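Local atomic coordinates of lantibiotic dehydratase (Microbispora corallina, PDB entry 5EHK), a protein that probably dehydrates serine and threonine residues of the NAI-107 precursor peptide, using glutamate delivered by glutamyl-tRNA. Residues A[95-100]-A[364-369]; A[140-145]-A[538-543]; A[169-174]-A[582-587]; A[369-374]-A[542-547]. All blocks are in the same frame, centred on the assembly; numbering follows the deposited sequence.

Interaction 1: A[95-100]-A[364-369]; sequences VELASP and TPLHVD
Helix-on-sheet packing brings the last turn of helix 92-98 against the opening residues of strand 366-379, with Leu97 as the one helix residue that spans the gap to Leu366 and Val368. The two backbones stay well apart, the CA atoms of Leu97 and Leu366 being 8.4 Å from each other, a distance that the leucine side chain covers. CG of Leu97 extends opposite the backbone N (chi1 -173°), which carries both methyls out from the helix to the strand. The two branches then divide the work. CD2 does most of the touching, lying 3.6 Å from CG2 of Val368 and 3.9 Å from CB of Val368, while CD1 makes a looser approach of 4.3 Å to CD1 of Leu366. On Val368 the methyl used is the one beside the backbone N, CG2; the other branch, CG1, lies beside the carbonyl carbon. Alternation along the strand sets this pattern: Leu366 and Val368 project toward the helix, whereas His367 between them projects away. Branched apolar residues suit such positions, because the contact consists of aliphatic carbon alone, most of it methyl groups, and contains no hydrogen bond. The helix ends just beyond it. Ser99 N bonds to Val95 O at 3.0 Å, and Ser99, already out of helical conformation, uses OG to cap the N of Leu102 at the start of helix 100-110. Around the contact, Leu145 lies against Leu97, helix 346-359 covers Leu366 through Leu349, Leu352 and Ile353, and neighbouring strand 167-172 supports Val368 through Thr168 and Thr170.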
loop_
_atom_site.group_PDB
_atom_site.type_symbol
_atom_site.label_atom_id
_atom_site.label_comp_id
_atom_site.label_asym_id
_atom_site.label_seq_id
_atom_site.Cartn_x
_atom_site.Cartn_y
_atom_site.Cartn_z
ATOM N N VAL A 95 -25.718 35.101 21.859
ATOM C CA VAL A 95 -26.448 34.546 20.724
ATOM C C VAL A 95 -26.581 35.571 19.588
ATOM O O VAL A 95 -26.607 35.207 18.418
ATOM C CB VAL A 95 -27.811 33.912 21.140
ATOM C CG1 VAL A 95 -28.596 33.452 19.920
ATOM C CG2 VAL A 95 -27.584 32.728 22.054
ATOM N N GLU A 96 -26.637 36.852 19.933
ATOM C CA GLU A 96 -26.630 37.924 18.928
ATOM C C GLU A 96 -25.314 37.948 18.137
ATOM O O GLU A 96 -25.250 38.433 17.003
ATOM C CB GLU A 96 -26.844 39.293 19.597
ATOM C CG GLU A 96 -28.144 39.987 19.198
ATOM C CD GLU A 96 -28.899 40.565 20.389
ATOM O OE1 GLU A 96 -28.258 41.099 21.326
ATOM O OE2 GLU A 96 -30.145 40.475 20.384
ATOM N N LEU A 97 -24.273 37.402 18.751
ATOM C CA LEU A 97 -22.954 37.404 18.170
ATOM C C LEU A 97 -22.673 36.122 17.383
ATOM O O LEU A 97 -22.157 36.185 16.273
ATOM C CB LEU A 97 -21.938 37.564 19.287
ATOM C CG LEU A 97 -20.493 37.757 18.883
ATOM C CD1 LEU A 97 -20.380 38.978 17.998
ATOM C CD2 LEU A 97 -19.670 37.925 20.130
ATOM N N ALA A 98 -23.041 34.969 17.938
ATOM C CA ALA A 98 -22.736 33.679 17.311
ATOM C C ALA A 98 -23.709 33.320 16.198
ATOM O O ALA A 98 -23.342 32.665 15.222
ATOM C CB ALA A 98 -22.678 32.548 18.354
ATOM N N SER A 99 -24.959 33.724 16.363
ATOM C CA SER A 99 -25.985 33.370 15.399
ATOM C C SER A 99 -27.016 34.489 15.315
ATOM O O SER A 99 -28.048 34.427 15.977
ATOM C CB SER A 99 -26.650 32.048 15.802
ATOM O OG SER A 99 -27.744 31.750 14.960
ATOM N N PRO A 100 -26.741 35.526 14.504
ATOM C CA PRO A 100 -27.735 36.597 14.390
ATOM C C PRO A 100 -29.094 36.057 13.968
ATOM O O PRO A 100 -30.104 36.567 14.430
ATOM C CB PRO A 100 -27.134 37.540 13.329
ATOM C CG PRO A 100 -26.084 36.739 12.628
ATOM C CD PRO A 100 -25.548 35.795 13.680
ATOM N N THR A 364 -20.188 37.741 9.314
ATOM C CA THR A 364 -19.443 37.639 10.560
ATOM C C THR A 364 -18.200 38.506 10.513
ATOM O O THR A 364 -17.113 37.999 10.286
ATOM C CB THR A 364 -18.980 36.201 10.799
ATOM O OG1 THR A 364 -18.557 35.645 9.554
ATOM C CG2 THR A 364 -20.097 35.350 11.364
ATOM N N PRO A 365 -18.354 39.819 10.723
ATOM C CA PRO A 365 -17.265 40.791 10.595
ATOM C C PRO A 365 -16.527 41.002 11.913
ATOM O O PRO A 365 -15.625 41.847 11.979
ATOM C CB PRO A 365 -18.007 42.068 10.240
ATOM C CG PRO A 365 -19.260 41.947 11.029
ATOM C CD PRO A 365 -19.639 40.486 10.992
ATOM N N LEU A 366 -16.906 40.273 12.960
ATOM C CA LEU A 366 -16.221 40.434 14.243
ATOM C C LEU A 366 -15.646 39.132 14.784
ATOM O O LEU A 366 -16.185 38.045 14.578
ATOM C CB LEU A 366 -17.156 41.031 15.314
ATOM C CG LEU A 366 -17.903 42.344 15.132
ATOM C CD1 LEU A 366 -18.735 42.565 16.371
ATOM C CD2 LEU A 366 -16.951 43.492 14.936
ATOM N N HIS A 367 -14.542 39.272 15.496
ATOM C CA HIS A 367 -13.972 38.174 16.252
ATOM C C HIS A 367 -13.809 38.621 17.700
ATOM O O HIS A 367 -13.215 39.670 17.978
ATOM C CB HIS A 367 -12.634 37.703 15.657
ATOM C CG HIS A 367 -11.994 36.599 16.441
ATOM N ND1 HIS A 367 -12.358 35.275 16.295
ATOM C CD2 HIS A 367 -11.032 36.623 17.396
ATOM C CE1 HIS A 367 -11.641 34.535 17.123
ATOM N NE2 HIS A 367 -10.827 35.327 17.802
ATOM N N VAL A 368 -14.387 37.858 18.618
ATOM C CA VAL A 368 -14.397 38.261 20.023
ATOM C C VAL A 368 -13.668 37.263 20.885
ATOM O O VAL A 368 -13.939 36.077 20.823
ATOM C CB VAL A 368 -15.841 38.438 20.574
ATOM C CG1 VAL A 368 -15.826 38.620 22.091
ATOM C CG2 VAL A 368 -16.548 39.608 19.879
ATOM N N ASP A 369 -12.722 37.747 21.674
ATOM C CA ASP A 369 -12.104 36.916 22.693
ATOM C C ASP A 369 -12.546 37.445 24.056
ATOM O O ASP A 369 -12.666 38.663 24.256
ATOM C CB ASP A 369 -10.574 36.957 22.615
ATOM C CG ASP A 369 -10.022 36.603 21.225
ATOM O OD1 ASP A 369 -10.705 35.886 20.442
ATOM O OD2 ASP A 369 -8.870 37.042 20.943
#

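Interaction 2: A[140-145]-A[538-543]; sequences PTPFGL and GRFTGL
Pro142 carries the 140-145 loop onto Arg539 and Phe540, the two residues with which the 538-543 loop answers it. Pro140 and Thr141 lead the chain from the end of helix 119-138 up to this point. The Pro142 ring then presents CB and CG to the tip of Phe540: CZ lies 3.8 Å from CB and 3.9 Å from CG of Pro142. The two side chains meet at about a right angle, and the proline comes at the ring obliquely. A rigid, apolar ring suits the place, since it offers a compact surface without needing any side-chain freedom. The carbonyl of Pro142 faces a different neighbour, with its O 3.5 Å from NH2 of Arg539, in the guanidinium plane and at its edge. That spacing makes it a polar approach and not an established hydrogen bond. Arg539 gets there with CG between its backbone N and carbonyl carbon (chi1 70°) and the rest of its chain extended. It thus runs over Phe540: CG of Arg539 sits 4.1 Å above the centre of the Phe540 ring, and CZ of Phe540 lies beneath the rim of the guanidinium. The pair is therefore presented to Pro142 as one layered unit. Beyond Pro142, Phe143 points away from the 538-543 loop. Leu145 packs on helix 92-98 through Glu93, Ala94 and Leu97, strand 6-17 meets Pro142 through Arg15 and Phe540 through Met13, and strand 366-379 touches Arg539 through His367.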
loop_
_atom_site.group_PDB
_atom_site.type_symbol
_atom_site.label_atom_id
_atom_site.label_comp_id
_atom_site.label_asym_id
_atom_site.label_seq_id
_atom_site.Cartn_x
_atom_site.Cartn_y
_atom_site.Cartn_z
ATOM N N PRO A 140 -15.447 24.819 28.000
ATOM C CA PRO A 140 -14.269 25.662 28.230
ATOM C C PRO A 140 -13.649 26.232 26.958
ATOM O O PRO A 140 -12.912 27.211 27.067
ATOM C CB PRO A 140 -13.281 24.712 28.915
ATOM C CG PRO A 140 -13.726 23.340 28.510
ATOM C CD PRO A 140 -15.214 23.405 28.328
ATOM N N THR A 141 -13.973 25.687 25.788
ATOM C CA THR A 141 -13.313 26.107 24.557
ATOM C C THR A 141 -13.597 27.585 24.274
ATOM O O THR A 141 -14.763 27.974 24.133
ATOM C CB THR A 141 -13.772 25.249 23.360
ATOM O OG1 THR A 141 -13.748 23.866 23.719
ATOM C CG2 THR A 141 -12.882 25.485 22.153
ATOM N N PRO A 142 -12.538 28.420 24.268
ATOM C CA PRO A 142 -12.735 29.867 24.123
ATOM C C PRO A 142 -13.409 30.167 22.809
ATOM O O PRO A 142 -12.817 29.979 21.751
ATOM C CB PRO A 142 -11.312 30.424 24.166
ATOM C CG PRO A 142 -10.562 29.458 24.985
ATOM C CD PRO A 142 -11.138 28.099 24.602
ATOM N N PHE A 143 -14.665 30.575 22.887
ATOM C CA PHE A 143 -15.447 30.907 21.712
ATOM C C PHE A 143 -15.740 32.424 21.710
ATOM O O PHE A 143 -14.808 33.227 21.723
ATOM C CB PHE A 143 -16.708 30.033 21.606
ATOM C CG PHE A 143 -17.394 30.129 20.273
ATOM C CD1 PHE A 143 -16.723 30.667 19.165
ATOM C CD2 PHE A 143 -18.705 29.723 20.121
ATOM C CE1 PHE A 143 -17.343 30.786 17.933
ATOM C CE2 PHE A 143 -19.339 29.834 18.878
ATOM C CZ PHE A 143 -18.654 30.367 17.789
ATOM N N GLY A 144 -17.003 32.827 21.668
ATOM C CA GLY A 144 -17.300 34.248 21.564
ATOM C C GLY A 144 -17.494 34.875 22.930
ATOM O O GLY A 144 -16.529 35.256 23.593
ATOM N N LEU A 145 -18.747 34.961 23.365
ATOM C CA LEU A 145 -19.051 35.355 24.737
ATOM C C LEU A 145 -19.439 34.155 25.595
ATOM O O LEU A 145 -19.951 34.315 26.704
ATOM C CB LEU A 145 -20.170 36.389 24.774
ATOM C CG LEU A 145 -19.756 37.759 24.265
ATOM C CD1 LEU A 145 -20.937 38.448 23.608
ATOM C CD2 LEU A 145 -19.202 38.564 25.435
ATOM N N GLY A 538 -0.662 31.880 22.341
ATOM C CA GLY A 538 -0.321 32.880 21.356
ATOM C C GLY A 538 -1.353 33.919 20.983
ATOM O O GLY A 538 -1.076 35.121 21.090
ATOM N N ARG A 539 -2.531 33.480 20.543
ATOM C CA ARG A 539 -3.535 34.409 20.025
ATOM C C ARG A 539 -4.318 35.142 21.141
ATOM O O ARG A 539 -5.229 35.930 20.878
ATOM C CB ARG A 539 -4.502 33.665 19.107
ATOM C CG ARG A 539 -5.407 32.714 19.855
ATOM C CD ARG A 539 -6.689 32.520 19.100
ATOM N NE ARG A 539 -7.560 31.522 19.696
ATOM C CZ ARG A 539 -8.866 31.721 19.883
ATOM N NH1 ARG A 539 -9.418 32.883 19.545
ATOM N NH2 ARG A 539 -9.620 30.771 20.433
ATOM N N PHE A 540 -3.971 34.850 22.387
ATOM C CA PHE A 540 -4.600 35.487 23.540
ATOM C C PHE A 540 -3.669 36.546 24.122
ATOM O O PHE A 540 -3.870 37.028 25.249
ATOM C CB PHE A 540 -4.972 34.435 24.592
ATOM C CG PHE A 540 -5.995 33.440 24.106
ATOM C CD1 PHE A 540 -7.260 33.863 23.719
ATOM C CD2 PHE A 540 -5.680 32.092 23.998
ATOM C CE1 PHE A 540 -8.191 32.951 23.259
ATOM C CE2 PHE A 540 -6.612 31.177 23.551
ATOM C CZ PHE A 540 -7.866 31.605 23.180
ATOM N N THR A 541 -2.643 36.881 23.339
ATOM C CA THR A 541 -1.650 37.887 23.708
ATOM C C THR A 541 -2.310 39.255 23.913
ATOM O O THR A 541 -3.160 39.670 23.126
ATOM C CB THR A 541 -0.551 37.973 22.634
ATOM O OG1 THR A 541 0.101 36.698 22.522
ATOM C CG2 THR A 541 0.475 39.030 22.992
ATOM N N GLY A 542 -1.906 39.950 24.973
ATOM C CA GLY A 542 -2.525 41.209 25.361
ATOM C C GLY A 542 -3.524 41.035 26.498
ATOM O O GLY A 542 -3.568 41.833 27.434
ATOM N N LEU A 543 -4.328 39.979 26.408
ATOM C CA LEU A 543 -5.348 39.667 27.410
ATOM C C LEU A 543 -4.774 39.287 28.773
ATOM O O LEU A 543 -5.334 39.644 29.810
ATOM C CB LEU A 543 -6.268 38.558 26.909
ATOM C CG LEU A 543 -7.525 39.077 26.236
ATOM C CD1 LEU A 543 -7.216 40.266 25.332
ATOM C CD2 LEU A 543 -8.179 37.963 25.447
#

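Interaction 3: A[169-174]-A[582-587]; sequences RTRADM and LAHTPS
His584 is approached by Met174 and Arg171 from the 169-174 segment. Met174 meets the far end of the imidazole: CG lies 3.7 Å from NE2 of His584 and SD lies 3.8 Å from CE1. The sulfur is 4.8 Å from the ring centroid of His584 and 82° off its normal, a Met-aromatic contact at the ring edge. Bends at chi2 and chi3 fold the flexible thioether round that edge. Arg171 instead passes alongside the histidine in the opposite direction, with NH1 4.1 Å from CB of His584 and the two planes 74° apart. Its link to this loop goes through a water, which accepts from Arg171 NH1 at 2.9 Å and donates to the carbonyl O of His584 at 3.0 Å. His584 is the centre of an inverse gamma turn, closed by a weak bond from Thr585 N to Ala583 O. Farther out, Asn581 holds the N-cap residue Asp173 and the N of Met174, and the guanidinium of Arg169 lies face on to that of Arg171. Acceptors that would probably offset their like charges are Asp369 and Thr541 O for Arg169 and, weakly, Asp293 for Arg171, whose polarity the water passes on to the loop.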
loop_
_atom_site.group_PDB
_atom_site.type_symbol
_atom_site.label_atom_id
_atom_site.label_comp_id
_atom_site.label_asym_id
_atom_site.label_seq_id
_atom_site.Cartn_x
_atom_site.Cartn_y
_atom_site.Cartn_z
ATOM N N ARG A 169 -12.357 41.525 24.251
ATOM C CA ARG A 169 -11.588 42.254 23.237
ATOM C C ARG A 169 -12.220 41.960 21.885
ATOM O O ARG A 169 -12.436 40.794 21.561
ATOM C CB ARG A 169 -10.145 41.798 23.162
ATOM C CG ARG A 169 -9.532 42.207 21.846
ATOM C CD ARG A 169 -8.050 42.040 21.852
ATOM N NE ARG A 169 -7.750 40.620 21.751
ATOM C CZ ARG A 169 -6.568 40.083 22.016
ATOM N NH1 ARG A 169 -5.557 40.848 22.420
ATOM N NH2 ARG A 169 -6.409 38.775 21.898
ATOM N N THR A 170 -12.487 42.996 21.091
ATOM C CA THR A 170 -13.166 42.839 19.801
ATOM C C THR A 170 -12.329 43.349 18.623
ATOM O O THR A 170 -11.792 44.451 18.653
ATOM C CB THR A 170 -14.536 43.536 19.815
ATOM O OG1 THR A 170 -15.285 43.043 20.925
ATOM C CG2 THR A 170 -15.316 43.272 18.516
ATOM N N ARG A 171 -12.229 42.528 17.584
ATOM C CA ARG A 171 -11.418 42.858 16.422
ATOM C C ARG A 171 -12.134 42.562 15.125
ATOM O O ARG A 171 -13.108 41.808 15.083
ATOM C CB ARG A 171 -10.079 42.118 16.456
ATOM C CG ARG A 171 -9.095 42.674 17.461
ATOM C CD ARG A 171 -7.942 41.723 17.687
ATOM N NE ARG A 171 -6.881 42.352 18.468
ATOM C CZ ARG A 171 -5.778 41.730 18.873
ATOM N NH1 ARG A 171 -5.603 40.445 18.583
ATOM N NH2 ARG A 171 -4.855 42.387 19.573
ATOM N N ALA A 172 -11.645 43.191 14.069
ATOM C CA ALA A 172 -12.186 43.013 12.741
ATOM C C ALA A 172 -11.881 41.609 12.266
ATOM O O ALA A 172 -10.784 41.121 12.475
ATOM C CB ALA A 172 -11.571 44.036 11.804
ATOM N N ASP A 173 -12.865 40.950 11.665
ATOM C CA ASP A 173 -12.666 39.650 11.028
ATOM C C ASP A 173 -11.760 39.833 9.820
ATOM O O ASP A 173 -11.969 40.760 9.033
ATOM C CB ASP A 173 -14.016 39.060 10.624
ATOM C CG ASP A 173 -13.906 37.938 9.609
ATOM O OD1 ASP A 173 -13.567 36.796 9.995
ATOM O OD2 ASP A 173 -14.232 38.181 8.429
ATOM N N MET A 174 -10.750 38.972 9.678
ATOM C CA MET A 174 -9.742 39.142 8.623
ATOM C C MET A 174 -10.332 39.145 7.219
ATOM O O MET A 174 -9.923 39.934 6.371
ATOM C CB MET A 174 -8.640 38.093 8.725
ATOM C CG MET A 174 -7.607 38.405 9.771
ATOM S SD MET A 174 -6.709 39.908 9.326
ATOM C CE MET A 174 -6.077 39.447 7.725
ATOM N N LEU A 582 -7.326 33.411 13.801
ATOM C CA LEU A 582 -6.622 32.769 14.911
ATOM C C LEU A 582 -5.108 32.829 14.768
ATOM O O LEU A 582 -4.385 32.063 15.394
ATOM C CB LEU A 582 -7.078 31.317 15.065
ATOM C CG LEU A 582 -8.586 31.073 15.139
ATOM C CD1 LEU A 582 -8.879 29.597 15.263
ATOM C CD2 LEU A 582 -9.195 31.838 16.313
ATOM N N ALA A 583 -4.637 33.735 13.926
ATOM C CA ALA A 583 -3.235 33.754 13.558
ATOM C C ALA A 583 -2.567 35.039 14.011
ATOM O O ALA A 583 -1.433 35.319 13.618
ATOM C CB ALA A 583 -3.052 33.533 12.057
ATOM N N HIS A 584 -3.279 35.833 14.808
ATOM C CA HIS A 584 -2.705 37.053 15.390
ATOM C C HIS A 584 -1.788 36.734 16.566
ATOM O O HIS A 584 -2.124 36.999 17.711
ATOM C CB HIS A 584 -3.825 37.981 15.830
ATOM C CG HIS A 584 -4.720 38.386 14.707
ATOM N ND1 HIS A 584 -4.258 39.086 13.615
ATOM C CD2 HIS A 584 -6.031 38.139 14.473
ATOM C CE1 HIS A 584 -5.255 39.279 12.768
ATOM N NE2 HIS A 584 -6.342 38.711 13.264
ATOM N N THR A 585 -0.608 36.196 16.268
ATOM C CA THR A 585 0.222 35.570 17.270
ATOM C C THR A 585 1.650 36.032 17.134
ATOM O O THR A 585 2.209 35.978 16.065
ATOM C CB THR A 585 0.175 34.080 17.066
ATOM O OG1 THR A 585 0.736 33.774 15.789
ATOM C CG2 THR A 585 -1.268 33.601 17.092
ATOM N N PRO A 586 2.248 36.497 18.232
ATOM C CA PRO A 586 3.550 37.155 18.139
ATOM C C PRO A 586 4.717 36.195 17.960
ATOM O O PRO A 586 4.660 35.031 18.359
ATOM C CB PRO A 586 3.667 37.881 19.484
ATOM C CG PRO A 586 2.851 37.063 20.426
ATOM C CD PRO A 586 1.743 36.440 19.616
ATOM N N SER A 587 5.796 36.714 17.409
ATOM C CA SER A 587 6.996 35.946 17.226
ATOM C C SER A 587 8.044 36.447 18.212
ATOM O O SER A 587 8.264 37.665 18.321
ATOM C CB SER A 587 7.482 36.121 15.792
ATOM O OG SER A 587 8.846 35.822 15.662
HETATM O O HOH W 1 -3.924 38.350 19.726
#

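Interaction 4: A[369-374]-A[542-547]; sequences DLRIDL and GLLPDV
Leu543 and Leu544 lie against Asp369 and Arg371, mostly through aliphatic carbon. CD2 of Leu543 rests 3.8 Å from CB of Asp369, touching the methylene and not the carboxylate. Farther along, CG of Leu543 is 4.2 Å from CB of Arg371, and CD2 of Leu544 lies 3.9 Å from CD of Arg371. The arginine thus serves here as a hydrocarbon arm, which its long chain allows. The carbonyl O of Leu543 faces the aliphatic part of Arg371, and NE of Arg371 stands 4.0 Å from that oxygen, with no hydrogen bond between the two segments. A bend at chi3 (59°) turns the guanidinium away from the line of CB, CG and CD. Opposite charges are near but not paired, NH1 of Arg371 being 6.8 Å from OD2 of Asp546. Backbone shape matters too: Leu544 occupies the N-cap before Pro545, whose ring is at home in a first helical turn. Around the contact, strand 167-172 flanks strand 366-379, its Arg169 touching Leu543 and its Arg167 against Arg371, while Met13 of strand 6-17 lies against Leu544 at the start of helix 545-556.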
loop_
_atom_site.group_PDB
_atom_site.type_symbol
_atom_site.label_atom_id
_atom_site.label_comp_id
_atom_site.label_asym_id
_atom_site.label_seq_id
_atom_site.Cartn_x
_atom_site.Cartn_y
_atom_site.Cartn_z
ATOM N N ASP A 369 -12.722 37.747 21.674
ATOM C CA ASP A 369 -12.104 36.916 22.693
ATOM C C ASP A 369 -12.546 37.445 24.056
ATOM O O ASP A 369 -12.666 38.663 24.256
ATOM C CB ASP A 369 -10.574 36.957 22.615
ATOM C CG ASP A 369 -10.022 36.603 21.225
ATOM O OD1 ASP A 369 -10.705 35.886 20.442
ATOM O OD2 ASP A 369 -8.870 37.042 20.943
ATOM N N LEU A 370 -12.769 36.534 24.996
ATOM C CA LEU A 370 -13.276 36.900 26.296
ATOM C C LEU A 370 -12.225 36.672 27.358
ATOM O O LEU A 370 -11.700 35.572 27.485
ATOM C CB LEU A 370 -14.467 36.031 26.623
ATOM C CG LEU A 370 -15.206 36.461 27.879
ATOM C CD1 LEU A 370 -15.594 37.929 27.767
ATOM C CD2 LEU A 370 -16.411 35.566 28.108
ATOM N N ARG A 371 -11.908 37.706 28.131
ATOM C CA ARG A 371 -11.037 37.502 29.282
ATOM C C ARG A 371 -11.888 37.184 30.502
ATOM O O ARG A 371 -12.757 37.974 30.888
ATOM C CB ARG A 371 -10.127 38.691 29.567
ATOM C CG ARG A 371 -9.182 38.413 30.728
ATOM C CD ARG A 371 -8.211 39.542 30.931
ATOM N NE ARG A 371 -8.923 40.780 31.188
ATOM C CZ ARG A 371 -9.374 41.113 32.388
ATOM N NH1 ARG A 371 -9.149 40.305 33.420
ATOM N NH2 ARG A 371 -10.035 42.251 32.559
ATOM N N ILE A 372 -11.672 35.997 31.061
ATOM C CA ILE A 372 -12.397 35.541 32.236
ATOM C C ILE A 372 -11.819 36.102 33.537
ATOM O O ILE A 372 -10.604 36.043 33.758
ATOM C CB ILE A 372 -12.386 34.007 32.305
ATOM C CG1 ILE A 372 -13.220 33.419 31.164
ATOM C CG2 ILE A 372 -12.887 33.518 33.659
ATOM C CD1 ILE A 372 -14.653 33.947 31.054
ATOM N N ASP A 373 -12.684 36.660 34.387
ATOM C CA ASP A 373 -12.279 37.079 35.736
ATOM C C ASP A 373 -12.223 35.860 36.645
ATOM O O ASP A 373 -13.243 35.380 37.136
ATOM C CB ASP A 373 -13.230 38.150 36.301
ATOM C CG ASP A 373 -12.782 38.679 37.670
ATOM O OD1 ASP A 373 -11.646 38.374 38.098
ATOM O OD2 ASP A 373 -13.569 39.407 38.317
ATOM N N LEU A 374 -11.011 35.371 36.859
ATOM C CA LEU A 374 -10.791 34.118 37.561
ATOM C C LEU A 374 -9.314 34.038 37.854
ATOM O O LEU A 374 -8.470 34.216 36.973
ATOM C CB LEU A 374 -11.226 32.925 36.705
ATOM C CG LEU A 374 -11.038 31.456 37.127
ATOM C CD1 LEU A 374 -11.957 31.025 38.280
ATOM C CD2 LEU A 374 -11.259 30.542 35.915
ATOM N N GLY A 542 -1.906 39.950 24.973
ATOM C CA GLY A 542 -2.525 41.209 25.361
ATOM C C GLY A 542 -3.524 41.035 26.498
ATOM O O GLY A 542 -3.568 41.833 27.434
ATOM N N LEU A 543 -4.328 39.979 26.408
ATOM C CA LEU A 543 -5.348 39.667 27.410
ATOM C C LEU A 543 -4.774 39.287 28.773
ATOM O O LEU A 543 -5.334 39.644 29.810
ATOM C CB LEU A 543 -6.268 38.558 26.909
ATOM C CG LEU A 543 -7.525 39.077 26.236
ATOM C CD1 LEU A 543 -7.216 40.266 25.332
ATOM C CD2 LEU A 543 -8.179 37.963 25.447
ATOM N N LEU A 544 -3.657 38.575 28.785
ATOM C CA LEU A 544 -3.108 38.131 30.058
ATOM C C LEU A 544 -1.689 38.633 30.277
ATOM O O LEU A 544 -0.745 37.840 30.267
ATOM C CB LEU A 544 -3.160 36.612 30.158
ATOM C CG LEU A 544 -4.514 36.015 29.799
ATOM C CD1 LEU A 544 -4.455 34.484 29.880
ATOM C CD2 LEU A 544 -5.616 36.602 30.708
ATOM N N PRO A 545 -1.547 39.952 30.503
ATOM C CA PRO A 545 -0.269 40.672 30.620
ATOM C C PRO A 545 0.663 39.913 31.544
ATOM O O PRO A 545 1.877 39.811 31.312
ATOM C CB PRO A 545 -0.682 41.991 31.276
ATOM C CG PRO A 545 -2.094 42.188 30.855
ATOM C CD PRO A 545 -2.686 40.807 30.876
ATOM N N ASP A 546 0.040 39.388 32.597
ATOM C CA ASP A 546 0.609 38.405 33.498
ATOM C C ASP A 546 1.467 37.366 32.746
ATOM O O ASP A 546 2.702 37.391 32.817
ATOM C CB ASP A 546 -0.563 37.677 34.190
ATOM C CG ASP A 546 -1.938 38.321 33.889
ATOM O OD1 ASP A 546 -2.003 39.550 33.631
ATOM O OD2 ASP A 546 -2.958 37.601 33.925
ATOM N N VAL A 547 0.835 36.517 31.942
ATOM C CA VAL A 547 1.564 35.395 31.352
ATOM C C VAL A 547 2.313 35.733 30.049
ATOM O O VAL A 547 3.373 35.161 29.764
ATOM C CB VAL A 547 0.652 34.143 31.205
ATOM C CG1 VAL A 547 -0.794 34.494 31.508
ATOM C CG2 VAL A 547 0.783 33.522 29.834
#

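Overall arrangement
All four interactions cluster on one side of the chain's centre, their centres 8 to 19 Å apart, within the N-terminal family region of the dehydratase. Strand 366-379 is the common support: interactions 1 and 4 use it in succession and share Asp369, while interaction 3 starts from its antiparallel neighbour, strand 167-172. Interactions 2 and 4 share Gly542 and Leu543, so the loop before helix 545-556 faces both the 140-145 loop and the strand. Arg169 connects the group, salt-bridged to Asp369 and hydrogen-bonded to the carbonyl of Thr541. Along the chain, interactions 1, 2 and 3 interleave, which knits early, middle and later parts of this region into one compact unit.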